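Local coordinates for protein probable ribosomal RNA small subunit methyltransferase (Thermus thermophilus, PDB 3DMH) that transfers a methyl group from S-adenosylmethionine to the exocyclic N2 of a guanosine in 16S ribosomal RNA, at residues A[12-17]-A[21-26]; A[69-74]-A[80-85]; A[287-292]-A[316-321]. All blocks are in the same frame, centred on the assembly; numbering follows the deposited sequence.

How the contacts relate
The three contacts follow one another along the chain without overlap. Contact 1 is the beta hairpin of strands 12-16 and 19-23. Contact 2 joins strand 68-73 to helix 76-84 within a beta-alpha-beta unit of one seven-stranded mixed sheet. Contact 3 joins the loop after edge strand 283-286 of a second such sheet, in the half that binds the cofactor, to helix 317-329. Contact 1 is centred about 13 Å from contact 2, and the centre of contact 3 is about 18 Å from each of the others. All three meet at Asp-288 of contact 3, whose OD2 forms salt bridges with Lys-24 and Arg-80, tying hairpin and first half to the S-adenosylmethionine pocket.

Contact 1: A[12-17]-A[21-26]; sequences TPLPHP and LFIKPG
Phe-22 carries its CG anti to the carbonyl carbon (chi1 -73°), which stands the ring beside Pro-13, while in Ile-23 chi1 (70°) turns CG1 toward the other strand and the extended chi2 carries CD1 on to Leu-14. The proline CB sits over the centre of one face of the Phe-22 ring, 3.9 Å from its centroid, a CH-pi contact in a non-hydrogen-bonded pair of the antiparallel hairpin. Pro-13 CD adds a contact of 3.7 Å with Phe-22 CE1. The other sheet face carries Leu-14 and Ile-23, whose CD1 atoms are modelled only 3.2 Å apart, tighter than ordinary van der Waals contact, so the exact separation is doubtful. Main-chain bonds fix the register at two hydrogen-bonded pairs. Thr-12 N donates to Ile-23 O and Ile-23 N to Thr-12 O, both at 2.9 Å; Leu-14 N reaches Leu-21 O at 2.8 Å in a bond almost straight at 178°. Leu-21 N returns to Leu-14 O. Past this pair the His-16 ring brings its CD2 edge within 4.0 Å of Leu-21 N. In the fold, Tyr-30 touches both Leu-14 and Ile-23, whereas strand 19-23 and the residues after it lie against helix 76-84 and its C-terminal end: Phe-22 packs on Ala-84, its backbone N bonds to Ser-85 OG, and Lys-24 touches Arg-80 and Cys-81.

Contact 2: A[69-74]-A[80-85]; sequences VERLET and RCLTAS
Leu-82 reaches from the helix to the strand with both methyls, CD2 meeting the aliphatic part of Arg-71 at 4.0 Å from its CD, and CD1 approaching Glu-73 CB at 4.3 Å. Its CG is anti to the carbonyl carbon (chi1 -66°), and the extended second torsion spreads the two methyls along the strand, one to each partner. The arginine starts with CG beside its backbone N (chi1 -59°) and runs extended from CG to NE, which brings CD, the last methylene of the chain, to the leucine methyl before turning about the CD-NE bond. That turn carries the guanidinium back along the strand, where Val-69 CG1 lies 3.6 Å above one of its faces, toward the rim. The charged end is held by Glu-64, a salt bridge to NH2, and by the carbonyl of Gln-88, bonded to NH1. Strand 68-73, helix 76-84 and strand 90-91 form a beta-alpha-beta unit of the first seven-stranded mixed sheet, and the leucine fills part of the interface between this helix and sheet. Glu-73 stands with CG anti to N but bends at the next torsion (chi2 56°), and the curled side chain brings its carboxylate to Ser-75 N, bonded through OE2, and Gly-55 N, bonded through OE1.

Contact 3: A[287-292]-A[316-321]; sequences SDVDEA and LDVAQA. With SAM (S-adenosylmethionine), chain D.
Val-289 meets Val-318 and Ala-321 beside the adenine end of the cofactor pocket, in the Rossmann-like fold of the second seven-stranded sheet. The valine-to-helix packing is light: Val-289 CG2 is 4.4 Å from Val-318 CG1 and equally far from Ala-321 CB, with Tyr-8 of helix 5-9 touching all three residues. The closer fit is to S-adenosylmethionine. Val-318 CG1, anti to its backbone N (chi1 171°), lies 3.6 Å from cofactor C5, and Val-289 CG2 comes to 3.8 Å from N6, the two methyls standing on the same side of the adenine plane. An alanine in place of Val-318 would remove both branches and would probably open a gap beside the base, leaving that face of the adenine less well covered. The polar side of the base is recognised by the loop: Val-289 N donates to cofactor N1 at 2.9 Å, and N6 donates to Asp-288 OD1 at 3.0 Å. OD1 also bonds Tyr-8 OH, while the two cations at OD2 would probably favour the ionised carboxylate. Away from the pocket the loop grows more open, ending at exposed Ala-292, and Asp-317 at the start of the helix is likewise exposed. A type II' turn from Asp-288 to Glu-291 shapes this loop and presents the main-chain N of Val-289. Ser-287 braces it from within, its OG donating to Val-289 O at 2.7 Å and accepting Ala-292 N.

Contact 1: A[12-17]-A[21-26]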
loop_
_atom_site.group_PDB
_atom_site.type_symbol
_atom_site.label_atom_id
_atom_site.label_comp_id
_atom_site.label_asym_id
_atom_site.label_seq_id
_atom_site.Cartn_x
_atom_site.Cartn_y
_atom_site.Cartn_z
ATOM N N THR A 12 5.877 -11.765 14.175
ATOM C CA THR A 12 7.034 -12.345 14.863
ATOM C C THR A 12 7.796 -11.224 15.575
ATOM O O THR A 12 8.186 -10.262 14.925
ATOM C CB THR A 12 7.971 -13.015 13.884
ATOM O OG1 THR A 12 7.298 -14.114 13.260
ATOM C CG2 THR A 12 9.188 -13.552 14.648
ATOM N N PRO A 13 8.016 -11.345 16.904
ATOM C CA PRO A 13 8.778 -10.330 17.623
ATOM C C PRO A 13 10.274 -10.509 17.476
ATOM O O PRO A 13 10.795 -11.611 17.703
ATOM C CB PRO A 13 8.348 -10.532 19.080
ATOM C CG PRO A 13 8.054 -12.011 19.185
ATOM C CD PRO A 13 7.534 -12.421 17.796
ATOM N N LEU A 14 10.948 -9.426 17.084
ATOM C CA LEU A 14 12.410 -9.479 17.043
ATOM C C LEU A 14 13.016 -8.603 18.132
ATOM O O LEU A 14 12.441 -7.571 18.496
ATOM C CB LEU A 14 12.908 -9.083 15.656
ATOM C CG LEU A 14 12.477 -10.043 14.537
ATOM C CD1 LEU A 14 13.027 -9.531 13.240
ATOM C CD2 LEU A 14 12.969 -11.469 14.788
ATOM N N PRO A 15 14.171 -9.024 18.665
ATOM C CA PRO A 15 14.795 -8.290 19.771
ATOM C C PRO A 15 15.543 -7.025 19.345
ATOM O O PRO A 15 16.153 -6.997 18.258
ATOM C CB PRO A 15 15.795 -9.299 20.342
ATOM C CG PRO A 15 16.132 -10.191 19.181
ATOM C CD PRO A 15 14.926 -10.245 18.305
ATOM N N HIS A 16 15.503 -6.016 20.214
ATOM C CA HIS A 16 16.445 -4.883 20.191
ATOM C C HIS A 16 16.728 -4.533 21.650
ATOM O O HIS A 16 15.979 -4.964 22.537
ATOM C CB HIS A 16 15.878 -3.662 19.456
ATOM C CG HIS A 16 14.550 -3.214 19.961
ATOM N ND1 HIS A 16 14.392 -2.287 20.971
ATOM C CD2 HIS A 16 13.308 -3.555 19.565
ATOM C CE1 HIS A 16 13.099 -2.102 21.188
ATOM N NE2 HIS A 16 12.425 -2.865 20.354
ATOM N N PRO A 17 17.827 -3.810 21.921
ATOM C CA PRO A 17 18.135 -3.518 23.318
ATOM C C PRO A 17 16.953 -2.886 24.049
ATOM O O PRO A 17 16.415 -1.852 23.634
ATOM C CB PRO A 17 19.341 -2.568 23.227
ATOM C CG PRO A 17 19.995 -2.976 21.935
ATOM C CD PRO A 17 18.889 -3.336 21.004
ATOM N N LEU A 21 10.120 -5.819 18.761
ATOM C CA LEU A 21 9.309 -5.189 17.749
ATOM C C LEU A 21 8.768 -6.271 16.841
ATOM O O LEU A 21 9.531 -7.120 16.374
ATOM C CB LEU A 21 10.186 -4.223 16.945
ATOM C CG LEU A 21 9.466 -3.240 16.047
ATOM C CD1 LEU A 21 8.735 -2.161 16.870
ATOM C CD2 LEU A 21 10.471 -2.607 15.102
ATOM N N PHE A 22 7.453 -6.277 16.628
ATOM C CA PHE A 22 6.860 -7.264 15.725
ATOM C C PHE A 22 7.017 -6.871 14.273
ATOM O O PHE A 22 6.808 -5.709 13.900
ATOM C CB PHE A 22 5.368 -7.448 16.015
ATOM C CG PHE A 22 5.097 -8.221 17.298
ATOM C CD1 PHE A 22 4.844 -9.585 17.246
ATOM C CD2 PHE A 22 5.098 -7.584 18.556
ATOM C CE1 PHE A 22 4.561 -10.308 18.389
ATOM C CE2 PHE A 22 4.842 -8.323 19.721
ATOM C CZ PHE A 22 4.565 -9.688 19.623
ATOM N N ILE A 23 7.325 -7.874 13.465
ATOM C CA ILE A 23 7.378 -7.707 12.014
ATOM C C ILE A 23 6.553 -8.820 11.367
ATOM O O ILE A 23 6.216 -9.819 12.007
ATOM C CB ILE A 23 8.841 -7.699 11.483
ATOM C CG1 ILE A 23 9.468 -9.085 11.610
ATOM C CG2 ILE A 23 9.670 -6.565 12.193
ATOM C CD1 ILE A 23 10.818 -9.205 10.912
ATOM N N LYS A 24 6.259 -8.679 10.082
ATOM C CA LYS A 24 5.588 -9.769 9.366
ATOM C C LYS A 24 5.882 -9.601 7.883
ATOM O O LYS A 24 6.227 -8.488 7.440
ATOM C CB LYS A 24 4.056 -9.780 9.604
ATOM C CG LYS A 24 3.323 -8.645 8.880
ATOM C CD LYS A 24 1.793 -8.743 8.985
ATOM C CE LYS A 24 1.249 -10.044 8.432
ATOM N NZ LYS A 24 1.428 -10.191 6.937
ATOM N N PRO A 25 5.711 -10.691 7.108
ATOM C CA PRO A 25 5.810 -10.560 5.655
ATOM C C PRO A 25 4.845 -9.479 5.147
ATOM O O PRO A 25 3.734 -9.328 5.648
ATOM C CB PRO A 25 5.416 -11.950 5.152
ATOM C CG PRO A 25 5.830 -12.892 6.292
ATOM C CD PRO A 25 5.421 -12.078 7.523
ATOM N N GLY A 26 5.319 -8.679 4.196
ATOM C CA GLY A 26 4.464 -7.644 3.597
ATOM C C GLY A 26 4.372 -6.314 4.332
ATOM O O GLY A 26 3.679 -5.383 3.887
#

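Contact 2: A[69-74]-A[80-85]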
loop_
_atom_site.group_PDB
_atom_site.type_symbol
_atom_site.label_atom_id
_atom_site.label_comp_id
_atom_site.label_asym_id
_atom_site.label_seq_id
_atom_site.Cartn_x
_atom_site.Cartn_y
_atom_site.Cartn_z
ATOM N N VAL A 69 4.290 9.604 21.424
ATOM C CA VAL A 69 4.473 9.410 19.986
ATOM C C VAL A 69 3.196 8.889 19.337
ATOM O O VAL A 69 2.673 7.836 19.729
ATOM C CB VAL A 69 5.610 8.420 19.683
ATOM C CG1 VAL A 69 5.826 8.266 18.178
ATOM C CG2 VAL A 69 6.911 8.852 20.382
ATOM N N GLU A 70 2.711 9.626 18.344
ATOM C CA GLU A 70 1.579 9.173 17.533
ATOM C C GLU A 70 2.138 8.755 16.172
ATOM O O GLU A 70 3.187 9.238 15.739
ATOM C CB GLU A 70 0.559 10.304 17.400
ATOM C CG GLU A 70 -0.667 9.996 16.521
ATOM C CD GLU A 70 -1.512 8.842 17.042
ATOM O OE1 GLU A 70 -2.572 9.142 17.644
ATOM O OE2 GLU A 70 -1.134 7.658 16.864
ATOM N N ARG A 71 1.455 7.829 15.512
ATOM C CA ARG A 71 1.932 7.272 14.235
ATOM C C ARG A 71 0.753 7.190 13.306
ATOM O O ARG A 71 -0.280 6.654 13.704
ATOM C CB ARG A 71 2.502 5.867 14.448
ATOM C CG ARG A 71 3.652 5.818 15.441
ATOM C CD ARG A 71 3.981 4.356 15.820
ATOM N NE ARG A 71 5.128 4.374 16.738
ATOM C CZ ARG A 71 5.046 4.663 18.036
ATOM N NH1 ARG A 71 3.865 4.901 18.636
ATOM N NH2 ARG A 71 6.156 4.709 18.752
ATOM N N LEU A 72 0.897 7.720 12.095
ATOM C CA LEU A 72 -0.174 7.595 11.086
ATOM C C LEU A 72 0.300 6.652 10.001
ATOM O O LEU A 72 1.313 6.923 9.354
ATOM C CB LEU A 72 -0.515 8.976 10.480
ATOM C CG LEU A 72 -0.881 10.056 11.518
ATOM C CD1 LEU A 72 -1.383 11.277 10.762
ATOM C CD2 LEU A 72 -1.917 9.619 12.532
ATOM N N GLU A 73 -0.458 5.581 9.757
ATOM C CA GLU A 73 0.015 4.563 8.845
ATOM C C GLU A 73 -1.105 4.093 7.918
ATOM O O GLU A 73 -2.256 3.893 8.344
ATOM C CB GLU A 73 0.580 3.411 9.654
ATOM C CG GLU A 73 1.042 2.189 8.847
ATOM C CD GLU A 73 2.073 2.541 7.798
ATOM O OE1 GLU A 73 3.182 2.976 8.161
ATOM O OE2 GLU A 73 1.816 2.399 6.579
ATOM N N THR A 74 -0.752 3.956 6.640
ATOM C CA THR A 74 -1.709 3.556 5.618
ATOM C C THR A 74 -1.782 2.052 5.365
ATOM O O THR A 74 -2.790 1.565 4.842
ATOM C CB THR A 74 -1.401 4.231 4.256
ATOM O OG1 THR A 74 -0.027 3.973 3.935
ATOM C CG2 THR A 74 -1.564 5.742 4.354
ATOM N N ARG A 80 -0.968 -3.840 11.884
ATOM C CA ARG A 80 -1.034 -5.084 12.683
ATOM C C ARG A 80 0.237 -5.215 13.529
ATOM O O ARG A 80 0.177 -5.575 14.722
ATOM C CB ARG A 80 -1.144 -6.318 11.795
ATOM C CG ARG A 80 -2.441 -6.448 11.038
ATOM C CD ARG A 80 -2.307 -7.507 9.927
ATOM N NE ARG A 80 -2.675 -8.838 10.389
ATOM C CZ ARG A 80 -2.697 -9.956 9.642
ATOM N NH1 ARG A 80 -2.365 -9.949 8.333
ATOM N NH2 ARG A 80 -3.068 -11.114 10.217
ATOM N N CYS A 81 1.377 -4.921 12.898
ATOM C CA CYS A 81 2.663 -4.988 13.618
ATOM C C CYS A 81 2.776 -3.947 14.721
ATOM O O CYS A 81 3.134 -4.296 15.828
ATOM C CB CYS A 81 3.822 -4.831 12.655
ATOM S SG CYS A 81 3.961 -6.205 11.471
ATOM N N LEU A 82 2.491 -2.676 14.412
ATOM C CA LEU A 82 2.583 -1.624 15.430
ATOM C C LEU A 82 1.749 -1.922 16.703
ATOM O O LEU A 82 2.199 -1.748 17.814
ATOM C CB LEU A 82 2.131 -0.294 14.810
ATOM C CG LEU A 82 3.082 0.190 13.722
ATOM C CD1 LEU A 82 2.440 1.320 12.906
ATOM C CD2 LEU A 82 4.412 0.697 14.323
ATOM N N THR A 83 0.481 -2.200 16.507
ATOM C CA THR A 83 -0.458 -2.619 17.512
ATOM C C THR A 83 0.070 -3.808 18.340
ATOM O O THR A 83 0.029 -3.769 19.569
ATOM C CB THR A 83 -1.838 -2.904 16.890
ATOM O OG1 THR A 83 -2.261 -1.705 16.232
ATOM C CG2 THR A 83 -2.828 -3.244 17.972
ATOM N N ALA A 84 0.567 -4.847 17.654
ATOM C CA ALA A 84 1.156 -5.997 18.375
ATOM C C ALA A 84 2.308 -5.566 19.270
ATOM O O ALA A 84 2.514 -6.127 20.351
ATOM C CB ALA A 84 1.603 -7.106 17.416
ATOM N N SER A 85 3.084 -4.591 18.781
ATOM C CA SER A 85 4.218 -4.041 19.511
ATOM C C SER A 85 3.838 -3.068 20.641
ATOM O O SER A 85 4.729 -2.552 21.322
ATOM C CB SER A 85 5.136 -3.318 18.532
ATOM O OG SER A 85 5.680 -4.209 17.563
#

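Contact 3: A[287-292]-A[316-321]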
loop_
_atom_site.group_PDB
_atom_site.type_symbol
_atom_site.label_atom_id
_atom_site.label_comp_id
_atom_site.label_asym_id
_atom_site.label_seq_id
_atom_site.Cartn_x
_atom_site.Cartn_y
_atom_site.Cartn_z
ATOM N N SER A 287 -7.375 -4.262 4.142
ATOM C CA SER A 287 -7.065 -5.620 4.559
ATOM C C SER A 287 -5.672 -6.010 4.083
ATOM O O SER A 287 -5.285 -5.684 2.957
ATOM C CB SER A 287 -8.050 -6.564 3.874
ATOM O OG SER A 287 -7.921 -7.902 4.342
ATOM N N ASP A 288 -4.948 -6.728 4.943
ATOM C CA ASP A 288 -3.680 -7.347 4.549
ATOM C C ASP A 288 -4.061 -8.704 3.952
ATOM O O ASP A 288 -4.440 -9.617 4.683
ATOM C CB ASP A 288 -2.788 -7.527 5.785
ATOM C CG ASP A 288 -1.460 -8.209 5.476
ATOM O OD1 ASP A 288 -1.109 -8.318 4.282
ATOM O OD2 ASP A 288 -0.770 -8.610 6.444
ATOM N N VAL A 289 -4.038 -8.791 2.626
ATOM C CA VAL A 289 -4.533 -9.962 1.882
ATOM C C VAL A 289 -5.965 -10.249 2.392
ATOM O O VAL A 289 -6.818 -9.349 2.339
ATOM C CB VAL A 289 -3.555 -11.194 1.903
ATOM C CG1 VAL A 289 -3.924 -12.174 0.799
ATOM C CG2 VAL A 289 -2.121 -10.740 1.636
ATOM N N ASP A 290 -6.245 -11.446 2.892
ATOM C CA ASP A 290 -7.605 -11.767 3.330
ATOM C C ASP A 290 -7.838 -11.606 4.824
ATOM O O ASP A 290 -8.809 -12.141 5.367
ATOM C CB ASP A 290 -7.981 -13.194 2.914
ATOM C CG ASP A 290 -7.062 -14.245 3.505
ATOM O OD1 ASP A 290 -5.911 -13.927 3.893
ATOM O OD2 ASP A 290 -7.473 -15.423 3.575
ATOM N N GLU A 291 -6.968 -10.851 5.490
ATOM C CA GLU A 291 -7.057 -10.675 6.944
ATOM C C GLU A 291 -8.430 -10.192 7.408
ATOM O O GLU A 291 -8.919 -10.600 8.473
ATOM C CB GLU A 291 -5.952 -9.706 7.379
ATOM C CG GLU A 291 -6.024 -9.183 8.782
ATOM C CD GLU A 291 -6.391 -7.733 8.843
ATOM O OE1 GLU A 291 -6.304 -7.015 7.809
ATOM O OE2 GLU A 291 -6.757 -7.313 9.956
ATOM N N ALA A 292 -9.052 -9.330 6.600
ATOM C CA ALA A 292 -10.345 -8.726 6.972
ATOM C C ALA A 292 -11.536 -9.669 6.812
ATOM O O ALA A 292 -12.627 -9.372 7.312
ATOM C CB ALA A 292 -10.591 -7.469 6.156
ATOM N N LEU A 316 7.044 -11.476 -5.174
ATOM C CA LEU A 316 6.965 -10.926 -3.809
ATOM C C LEU A 316 6.215 -11.870 -2.875
ATOM O O LEU A 316 5.283 -12.563 -3.306
ATOM C CB LEU A 316 6.275 -9.556 -3.835
ATOM C CG LEU A 316 6.962 -8.420 -4.596
ATOM C CD1 LEU A 316 6.050 -7.203 -4.580
ATOM C CD2 LEU A 316 8.318 -8.083 -3.989
ATOM N N ASP A 317 6.572 -11.849 -1.584
ATOM C CA ASP A 317 5.840 -12.610 -0.573
ATOM C C ASP A 317 4.319 -12.360 -0.636
ATOM O O ASP A 317 3.540 -13.298 -0.542
ATOM C CB ASP A 317 6.309 -12.223 0.834
ATOM C CG ASP A 317 7.702 -12.704 1.152
ATOM O OD1 ASP A 317 8.197 -13.638 0.478
ATOM O OD2 ASP A 317 8.306 -12.140 2.102
ATOM N N VAL A 318 3.904 -11.097 -0.778
ATOM C CA VAL A 318 2.470 -10.778 -0.859
ATOM C C VAL A 318 1.825 -11.478 -2.043
ATOM O O VAL A 318 0.728 -12.051 -1.921
ATOM C CB VAL A 318 2.203 -9.253 -0.939
ATOM C CG1 VAL A 318 0.734 -8.948 -1.256
ATOM C CG2 VAL A 318 2.643 -8.559 0.371
ATOM N N ALA A 319 2.507 -11.416 -3.193
ATOM C CA ALA A 319 1.979 -12.009 -4.420
ATOM C C ALA A 319 1.863 -13.537 -4.307
ATOM O O ALA A 319 0.886 -14.128 -4.754
ATOM C CB ALA A 319 2.820 -11.601 -5.615
ATOM N N GLN A 320 2.840 -14.168 -3.661
ATOM C CA GLN A 320 2.755 -15.605 -3.400
ATOM C C GLN A 320 1.564 -15.900 -2.478
ATOM O O GLN A 320 0.812 -16.841 -2.714
ATOM C CB GLN A 320 4.064 -16.081 -2.773
ATOM C CG GLN A 320 4.201 -17.577 -2.651
ATOM C CD GLN A 320 5.629 -17.976 -2.280
ATOM O OE1 GLN A 320 6.586 -17.248 -2.577
ATOM N NE2 GLN A 320 5.776 -19.129 -1.634
ATOM N N ALA A 321 1.377 -15.075 -1.438
ATOM C CA ALA A 321 0.222 -15.218 -0.564
ATOM C C ALA A 321 -1.106 -15.082 -1.307
ATOM O O ALA A 321 -2.083 -15.772 -0.983
ATOM C CB ALA A 321 0.296 -14.216 0.587
HETATM N N SAM D . -6.135 -4.267 -8.939
HETATM C CA SAM D . -5.556 -2.908 -9.222
HETATM C C SAM D . -5.377 -2.752 -10.716
HETATM O O SAM D . -5.485 -3.787 -11.389
HETATM O OXT SAM D . -5.103 -1.638 -11.192
HETATM C CB SAM D . -4.194 -2.730 -8.546
HETATM C CG SAM D . -3.112 -3.732 -8.956
HETATM S SD SAM D . -1.512 -3.338 -8.180
HETATM C CE SAM D . -0.349 -4.170 -9.300
HETATM C "C5'" SAM D . -1.393 -4.422 -6.726
HETATM C "C4'" SAM D . -2.223 -3.916 -5.558
HETATM O "O4'" SAM D . -1.935 -4.809 -4.485
HETATM C "C3'" SAM D . -1.891 -2.492 -5.092
HETATM O "O3'" SAM D . -3.047 -1.664 -5.064
HETATM C "C2'" SAM D . -1.282 -2.711 -3.704
HETATM O "O2'" SAM D . -1.464 -1.649 -2.788
HETATM C "C1'" SAM D . -1.992 -4.008 -3.322
HETATM N N9 SAM D . -1.336 -4.674 -2.214
HETATM C C8 SAM D . 0.016 -4.693 -1.878
HETATM N N7 SAM D . 0.189 -5.468 -0.779
HETATM C C5 SAM D . -1.055 -5.929 -0.400
HETATM C C6 SAM D . -1.507 -6.718 0.664
HETATM N N6 SAM D . -0.663 -7.181 1.596
HETATM N N1 SAM D . -2.853 -6.991 0.734
HETATM C C2 SAM D . -3.743 -6.500 -0.194
HETATM N N3 SAM D . -3.331 -5.666 -1.228
HETATM C C4 SAM D . -2.004 -5.417 -1.309
#